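Long-range contact in alpha,alpha-trehalose-phosphate synthase (UDP-forming) (PDB 5UOF), which belongs to the family 20 glycosyltransferases, enzymes of the GT-B type built from two Rossmann-like domains: residues L280-A292 against T323-F335. Sequence-based numbering, arbitrary orientation.
Sequences LVERFQAFERMLA and TLEGEAGRINGRF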
ATOM      1  N   LEU A 280      14.958   1.418   9.471  1.00 12.96           N
ATOM      2  CA  LEU A 280      16.204   1.324  10.224  1.00 12.74           C
ATOM      3  C   LEU A 280      15.968   0.830  11.650  1.00 13.19           C
ATOM      4  O   LEU A 280      16.864   0.222  12.243  1.00 13.22           O
ATOM      5  CB  LEU A 280      16.920   2.670  10.201  1.00 15.04           C
ATOM      6  CG  LEU A 280      17.498   2.916   8.805  1.00 12.50           C
ATOM      7  CD1 LEU A 280      17.897   4.379   8.596  1.00 14.54           C
ATOM      8  CD2 LEU A 280      18.697   1.991   8.587  1.00 14.23           C
ATOM      9  N   VAL A 281      14.786   1.068  12.222  1.00 13.22           N
ATOM     10  CA  VAL A 281      14.485   0.452  13.512  1.00 14.17           C
ATOM     11  C   VAL A 281      14.503  -1.061  13.376  1.00 14.54           C
ATOM     12  O   VAL A 281      15.102  -1.773  14.194  1.00 13.03           O
ATOM     13  CB  VAL A 281      13.131   0.935  14.055  1.00 14.71           C
ATOM     14  CG1 VAL A 281      12.701   0.057  15.235  1.00 14.13           C
ATOM     15  CG2 VAL A 281      13.225   2.395  14.470  1.00 21.43           C
ATOM     16  N   GLU A 282      13.819  -1.566  12.346  1.00 15.12           N
ATOM     17  CA  GLU A 282      13.802  -3.000  12.083  1.00 16.39           C
ATOM     18  C   GLU A 282      15.209  -3.518  11.849  1.00 16.32           C
ATOM     19  O   GLU A 282      15.567  -4.601  12.317  1.00 13.26           O
ATOM     20  CB  GLU A 282      12.919  -3.305  10.871  1.00 13.45           C
ATOM     21  CG  GLU A 282      11.426  -3.090  11.100  1.00 16.63           C
ATOM     22  CD  GLU A 282      10.977  -1.655  10.880  1.00 26.33           C
ATOM     23  OE1 GLU A 282       9.751  -1.418  10.875  1.00 28.85           O
ATOM     24  OE2 GLU A 282      11.832  -0.763  10.712  1.00 21.38           O
ATOM     25  N   ARG A 283      16.015  -2.750  11.115  1.00 10.91           N
ATOM     26  CA  ARG A 283      17.406  -3.119  10.866  1.00 12.24           C
ATOM     27  C   ARG A 283      18.144  -3.389  12.177  1.00 10.62           C
ATOM     28  O   ARG A 283      18.782  -4.441  12.354  1.00 11.02           O
ATOM     29  CB  ARG A 283      18.069  -1.976  10.077  1.00 11.12           C
ATOM     30  CG  ARG A 283      19.364  -2.320   9.350  1.00 14.26           C
ATOM     31  CD  ARG A 283      19.094  -2.873   7.961  1.00 16.95           C
ATOM     32  NE  ARG A 283      18.288  -1.954   7.151  1.00 17.15           N
ATOM     33  CZ  ARG A 283      18.780  -1.008   6.359  1.00 18.95           C
ATOM     34  NH1 ARG A 283      20.090  -0.821   6.264  1.00 16.79           N
ATOM     35  NH2 ARG A 283      17.950  -0.223   5.671  1.00 13.40           N
ATOM     36  N   PHE A 284      18.062  -2.443  13.110  1.00 11.31           N
ATOM     37  CA  PHE A 284      18.751  -2.583  14.383  1.00  9.63           C
ATOM     38  C   PHE A 284      18.160  -3.724  15.196  1.00 11.35           C
ATOM     39  O   PHE A 284      18.898  -4.484  15.829  1.00 12.51           O
ATOM     40  CB  PHE A 284      18.661  -1.298  15.203  1.00 10.11           C
ATOM     41  CG  PHE A 284      19.510  -0.156  14.691  1.00  9.89           C
ATOM     42  CD1 PHE A 284      20.143  -0.218  13.459  1.00 13.38           C
ATOM     43  CD2 PHE A 284      19.680   0.969  15.479  1.00 10.38           C
ATOM     44  CE1 PHE A 284      20.919   0.856  13.012  1.00 15.34           C
ATOM     45  CE2 PHE A 284      20.451   2.046  15.035  1.00 15.52           C
ATOM     46  CZ  PHE A 284      21.074   1.974  13.804  1.00 12.96           C
ATOM     47  N   GLN A 285      16.830  -3.832  15.219  1.00 12.38           N
ATOM     48  CA  GLN A 285      16.201  -4.817  16.093  1.00 10.71           C
ATOM     49  C   GLN A 285      16.484  -6.239  15.629  1.00 11.36           C
ATOM     50  O   GLN A 285      16.537  -7.159  16.452  1.00 11.97           O
ATOM     51  CB  GLN A 285      14.689  -4.573  16.172  1.00 12.46           C
ATOM     52  CG  GLN A 285      14.341  -3.300  16.942  1.00 19.37           C
ATOM     53  CD  GLN A 285      12.847  -3.116  17.135  1.00 25.53           C
ATOM     54  OE1 GLN A 285      12.045  -3.858  16.575  1.00 23.30           O
ATOM     55  NE2 GLN A 285      12.467  -2.117  17.933  1.00 22.04           N
ATOM     56  N   ALA A 286      16.625  -6.448  14.323  1.00 10.76           N
ATOM     57  CA  ALA A 286      16.970  -7.787  13.860  1.00 13.18           C
ATOM     58  C   ALA A 286      18.395  -8.156  14.243  1.00 12.70           C
ATOM     59  O   ALA A 286      18.672  -9.324  14.524  1.00 11.65           O
ATOM     60  CB  ALA A 286      16.772  -7.891  12.352  1.00 11.07           C
ATOM     61  N   PHE A 287      19.312  -7.182  14.252  1.00 10.71           N
ATOM     62  CA  PHE A 287      20.662  -7.451  14.740  1.00 11.70           C
ATOM     63  C   PHE A 287      20.633  -7.796  16.223  1.00 15.77           C
ATOM     64  O   PHE A 287      21.321  -8.721  16.674  1.00 12.81           O
ATOM     65  CB  PHE A 287      21.550  -6.233  14.474  1.00 10.66           C
ATOM     66  CG  PHE A 287      22.996  -6.433  14.840  1.00 12.02           C
ATOM     67  CD1 PHE A 287      23.790  -7.313  14.127  1.00 15.49           C
ATOM     68  CD2 PHE A 287      23.563  -5.722  15.891  1.00 12.76           C
ATOM     69  CE1 PHE A 287      25.135  -7.493  14.469  1.00 16.70           C
ATOM     70  CE2 PHE A 287      24.902  -5.890  16.224  1.00 13.62           C
ATOM     71  CZ  PHE A 287      25.682  -6.781  15.523  1.00 13.62           C
ATOM     72  N   GLU A 288      19.834  -7.056  16.993  1.00 13.13           N
ATOM     73  CA  GLU A 288      19.641  -7.370  18.404  1.00 11.85           C
ATOM     74  C   GLU A 288      19.122  -8.792  18.579  1.00 13.02           C
ATOM     75  O   GLU A 288      19.630  -9.551  19.408  1.00 13.32           O
ATOM     76  CB  GLU A 288      18.657  -6.373  19.015  1.00 13.64           C
ATOM     77  CG  GLU A 288      18.284  -6.676  20.456  1.00 17.41           C
ATOM     78  CD  GLU A 288      17.082  -5.874  20.931  1.00 22.40           C
ATOM     79  OE1 GLU A 288      16.415  -5.218  20.091  1.00 18.84           O
ATOM     80  OE2 GLU A 288      16.808  -5.905  22.150  1.00 27.47           O
ATOM     81  N   ARG A 289      18.109  -9.161  17.792  1.00 12.26           N
ATOM     82  CA  ARG A 289      17.516 -10.489  17.886  1.00 16.04           C
ATOM     83  C   ARG A 289      18.539 -11.561  17.548  1.00 15.43           C
ATOM     84  O   ARG A 289      18.586 -12.607  18.195  1.00 15.66           O
ATOM     85  CB  ARG A 289      16.305 -10.581  16.955  1.00 16.86           C
ATOM     86  CG  ARG A 289      15.521 -11.867  17.062  1.00 26.16           C
ATOM     87  CD  ARG A 289      14.126 -11.722  16.434  1.00 29.70           C
ATOM     88  NE  ARG A 289      13.281 -10.765  17.149  1.00 32.60           N
ATOM     89  CZ  ARG A 289      11.975 -10.607  16.930  1.00 30.63           C
ATOM     90  NH1 ARG A 289      11.356 -11.335  16.011  1.00 21.46           N
ATOM     91  NH2 ARG A 289      11.284  -9.718  17.627  1.00 29.84           N
ATOM     92  N   MET A 290      19.389 -11.314  16.549  1.00 12.49           N
ATOM     93  CA  MET A 290      20.421 -12.294  16.239  0.53 12.70           C
ATOM     94  C   MET A 290      21.366 -12.489  17.421  1.00 14.09           C
ATOM     95  O   MET A 290      21.720 -13.620  17.761  1.00 13.50           O
ATOM     96  CB  MET A 290      21.191 -11.869  14.991  0.53 13.15           C
ATOM     97  CG  MET A 290      22.024 -12.995  14.411  0.53 15.14           C
ATOM     98  SD  MET A 290      23.539 -12.353  13.697  0.53 15.63           S
ATOM     99  CE  MET A 290      24.429 -11.863  15.175  0.53 11.17           C
ATOM    100  N   LEU A 291      21.780 -11.393  18.065  1.00 14.96           N
ATOM    101  CA  LEU A 291      22.693 -11.507  19.198  1.00 14.58           C
ATOM    102  C   LEU A 291      22.048 -12.232  20.369  1.00 16.99           C
ATOM    103  O   LEU A 291      22.741 -12.919  21.131  1.00 18.27           O
ATOM    104  CB  LEU A 291      23.160 -10.122  19.642  1.00 14.23           C
ATOM    105  CG  LEU A 291      24.020  -9.347  18.647  1.00 15.17           C
ATOM    106  CD1 LEU A 291      24.271  -7.963  19.213  1.00 17.93           C
ATOM    107  CD2 LEU A 291      25.344 -10.081  18.383  1.00 11.77           C
ATOM    108  N   ALA A 292      20.733 -12.069  20.542  1.00 14.56           N
ATOM    109  CA  ALA A 292      20.020 -12.797  21.589  1.00 14.60           C
ATOM    110  C   ALA A 292      19.885 -14.275  21.238  1.00 20.76           C
ATOM    111  O   ALA A 292      20.031 -15.142  22.109  1.00 20.71           O
ATOM    112  CB  ALA A 292      18.643 -12.171  21.803  1.00 14.75           C
ATOM    113  N   THR A 323      14.717   8.420  17.103  1.00 15.42           N
ATOM    114  CA  THR A 323      14.266   7.047  17.275  1.00 16.18           C
ATOM    115  C   THR A 323      15.432   6.075  17.197  1.00 13.84           C
ATOM    116  O   THR A 323      15.540   5.166  18.029  1.00 15.94           O
ATOM    117  CB  THR A 323      13.215   6.712  16.221  1.00 22.23           C
ATOM    118  OG1 THR A 323      12.068   7.554  16.406  1.00 20.13           O
ATOM    119  CG2 THR A 323      12.791   5.278  16.349  1.00 23.39           C
ATOM    120  N   LEU A 324      16.334   6.272  16.222  1.00 12.56           N
ATOM    121  CA  LEU A 324      17.449   5.343  16.037  1.00 13.52           C
ATOM    122  C   LEU A 324      18.479   5.477  17.146  1.00 16.86           C
ATOM    123  O   LEU A 324      19.087   4.481  17.557  1.00 16.48           O
ATOM    124  CB  LEU A 324      18.120   5.572  14.684  1.00 16.14           C
ATOM    125  CG  LEU A 324      17.289   5.235  13.453  1.00 23.56           C
ATOM    126  CD1 LEU A 324      18.127   5.483  12.205  1.00 21.80           C
ATOM    127  CD2 LEU A 324      16.824   3.778  13.519  1.00 16.84           C
ATOM    128  N   GLU A 325      18.716   6.702  17.622  1.00 14.03           N
ATOM    129  CA  GLU A 325      19.613   6.863  18.761  1.00 16.18           C
ATOM    130  C   GLU A 325      19.078   6.127  19.982  1.00 18.67           C
ATOM    131  O   GLU A 325      19.844   5.499  20.718  1.00 16.33           O
ATOM    132  CB  GLU A 325      19.832   8.351  19.051  1.00 15.39           C
ATOM    133  CG  GLU A 325      20.735   8.996  18.004  1.00 18.47           C
ATOM    134  CD  GLU A 325      20.782  10.517  18.040  1.00 21.86           C
ATOM    135  OE1 GLU A 325      21.683  11.070  17.374  1.00 26.38           O
ATOM    136  OE2 GLU A 325      19.934  11.162  18.697  1.00 20.75           O
ATOM    137  N   GLY A 326      17.760   6.168  20.196  1.00 16.12           N
ATOM    138  CA  GLY A 326      17.184   5.427  21.308  1.00 15.05           C
ATOM    139  C   GLY A 326      17.329   3.926  21.140  1.00 15.40           C
ATOM    140  O   GLY A 326      17.626   3.212  22.104  1.00 14.62           O
ATOM    141  N   GLU A 327      17.123   3.427  19.916  1.00 13.84           N
ATOM    142  CA  GLU A 327      17.271   1.996  19.657  1.00 16.11           C
ATOM    143  C   GLU A 327      18.721   1.552  19.822  1.00 12.33           C
ATOM    144  O   GLU A 327      19.001   0.533  20.468  1.00 14.23           O
ATOM    145  CB  GLU A 327      16.753   1.656  18.256  1.00 18.52           C
ATOM    146  CG  GLU A 327      15.239   1.544  18.151  1.00 30.55           C
ATOM    147  CD  GLU A 327      14.667   0.521  19.112  1.00 33.73           C
ATOM    148  OE1 GLU A 327      14.204   0.912  20.201  1.00 38.05           O
ATOM    149  OE2 GLU A 327      14.711  -0.682  18.792  1.00 28.29           O
ATOM    150  N   ALA A 328      19.662   2.298  19.241  1.00 11.44           N
ATOM    151  CA  ALA A 328      21.072   1.975  19.437  1.00 12.41           C
ATOM    152  C   ALA A 328      21.440   2.037  20.916  1.00 12.73           C
ATOM    153  O   ALA A 328      22.151   1.162  21.425  1.00 13.49           O
ATOM    154  CB  ALA A 328      21.951   2.921  18.611  1.00 14.09           C
ATOM    155  N   GLY A 329      20.954   3.061  21.622  1.00 13.26           N
ATOM    156  CA  GLY A 329      21.225   3.157  23.044  1.00 14.06           C
ATOM    157  C   GLY A 329      20.704   1.962  23.815  1.00 15.48           C
ATOM    158  O   GLY A 329      21.374   1.450  24.716  1.00 13.73           O
ATOM    159  N   ARG A 330      19.499   1.498  23.472  1.00 13.32           N
ATOM    160  CA  ARG A 330      18.937   0.347  24.169  1.00 12.61           C
ATOM    161  C   ARG A 330      19.721  -0.923  23.855  1.00 13.88           C
ATOM    162  O   ARG A 330      20.042  -1.703  24.757  1.00 14.72           O
ATOM    163  CB  ARG A 330      17.466   0.175  23.796  1.00 14.53           C
ATOM    164  CG  ARG A 330      16.772  -0.934  24.562  1.00 17.03           C
ATOM    165  CD  ARG A 330      15.336  -1.096  24.095  1.00 18.09           C
ATOM    166  NE  ARG A 330      15.271  -1.352  22.660  1.00 22.29           N
ATOM    167  CZ  ARG A 330      15.550  -2.526  22.114  1.00 17.71           C
ATOM    168  NH1 ARG A 330      15.905  -3.537  22.897  1.00 21.73           N
ATOM    169  NH2 ARG A 330      15.481  -2.683  20.795  1.00 19.80           N
ATOM    170  N   ILE A 331      20.040  -1.146  22.579  1.00 10.99           N
ATOM    171  CA  ILE A 331      20.706  -2.384  22.180  1.00 10.34           C
ATOM    172  C   ILE A 331      22.137  -2.419  22.695  1.00 12.03           C
ATOM    173  O   ILE A 331      22.614  -3.458  23.183  1.00 12.80           O
ATOM    174  CB  ILE A 331      20.626  -2.546  20.651  1.00 12.49           C
ATOM    175  CG1 ILE A 331      19.168  -2.740  20.221  1.00 12.36           C
ATOM    176  CG2 ILE A 331      21.479  -3.706  20.171  1.00 14.48           C
ATOM    177  CD1 ILE A 331      18.941  -2.592  18.701  1.00 12.59           C
ATOM    178  N   ASN A 332      22.847  -1.292  22.617  1.00 12.88           N
ATOM    179  CA  ASN A 332      24.175  -1.239  23.216  1.00 12.67           C
ATOM    180  C   ASN A 332      24.100  -1.388  24.734  1.00 15.84           C
ATOM    181  O   ASN A 332      24.938  -2.064  25.336  1.00 14.67           O
ATOM    182  CB  ASN A 332      24.879   0.060  22.796  1.00 11.86           C
ATOM    183  CG  ASN A 332      25.276   0.035  21.325  1.00 15.35           C
ATOM    184  OD1 ASN A 332      25.510  -1.041  20.762  1.00 14.42           O
ATOM    185  ND2 ASN A 332      25.315   1.209  20.681  1.00 15.62           N
ATOM    186  N   GLY A 333      23.082  -0.808  25.375  1.00 12.96           N
ATOM    187  CA  GLY A 333      22.944  -1.013  26.806  1.00 13.95           C
ATOM    188  C   GLY A 333      22.735  -2.475  27.151  1.00 16.89           C
ATOM    189  O   GLY A 333      23.213  -2.953  28.186  1.00 19.65           O
ATOM    190  N   ARG A 334      22.043  -3.206  26.278  1.00 14.79           N
ATOM    191  CA  ARG A 334      21.750  -4.610  26.540  1.00 15.82           C
ATOM    192  C   ARG A 334      22.994  -5.480  26.407  1.00 19.11           C
ATOM    193  O   ARG A 334      23.239  -6.351  27.252  1.00 20.03           O
ATOM    194  CB  ARG A 334      20.662  -5.100  25.587  1.00 16.14           C
ATOM    195  CG  ARG A 334      20.251  -6.556  25.828  1.00 18.11           C
ATOM    196  CD  ARG A 334      19.063  -6.958  24.958  1.00 17.40           C
ATOM    197  NE  ARG A 334      18.737  -8.363  25.203  1.00 22.78           N
ATOM    198  CZ  ARG A 334      17.908  -9.091  24.461  1.00 20.27           C
ATOM    199  NH1 ARG A 334      17.309  -8.555  23.407  1.00 19.43           N
ATOM    200  NH2 ARG A 334      17.696 -10.365  24.773  1.00 22.64           N
ATOM    201  N   PHE A 335      23.792  -5.264  25.354  1.00 14.53           N
ATOM    202  CA  PHE A 335      24.826  -6.217  24.974  1.00 15.56           C
ATOM    203  C   PHE A 335      26.256  -5.719  25.128  1.00 15.51           C
ATOM    204  O   PHE A 335      27.178  -6.538  25.039  1.00 14.21           O
ATOM    205  CB  PHE A 335      24.624  -6.661  23.514  1.00 12.60           C
ATOM    206  CG  PHE A 335      23.416  -7.541  23.308  1.00 16.35           C
ATOM    207  CD1 PHE A 335      23.301  -8.751  23.982  1.00 20.81           C
ATOM    208  CD2 PHE A 335      22.403  -7.154  22.445  1.00 20.06           C
ATOM    209  CE1 PHE A 335      22.188  -9.559  23.803  1.00 19.97           C
ATOM    210  CE2 PHE A 335      21.287  -7.958  22.260  1.00 19.64           C
ATOM    211  CZ  PHE A 335      21.186  -9.167  22.937  1.00 22.23           C
TER
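The side chain of Phe-284 is a knob in a hole formed by Leu-324, Glu-327, Ala-328 and Ile-331 of 323-335, its CE2 edge 3.8 Å from the carbonyl O of Leu-324. CD1 of Ile-331 abuts the base of Phe-284, 3.7 Å from its CB, and further toward the N-termini Leu-324 CD2 presses tightly on Leu-280 CB (3.5 Å). At the other end the Phe-335 ring is sandwiched: CB of Leu-291 makes a CH-pi contact over one face, and CG of Arg-334 lies across the opposite one. The two helices run parallel, their axes 5° apart, in a Rossmann-like domain of the GT-B fold; they belong to successive beta-alpha-beta crossovers, from strand 266-271 to 301-306 and on to 343-346. Phe-284 touches Gln-305, and Ile-331 touches Ile-343. Buried Glu-288 is the second knob, and on the solvent side exposed arginines reach over to its carboxylate. Extended with CG anti to its N (chi1 175°), it offers both oxygens to Arg-330, which grips it end-on: NH1 to OE2 at 2.6 Å, NH2 to OE1 at 2.8 Å. Arg-334 NH1 reaches OE2 from the opposite face of the carboxylate. Arg-330 NH2 also bonds Glu-327 OE2, which Gln-285 NE2 meets from above the carboxylate plane at 2.8 Å.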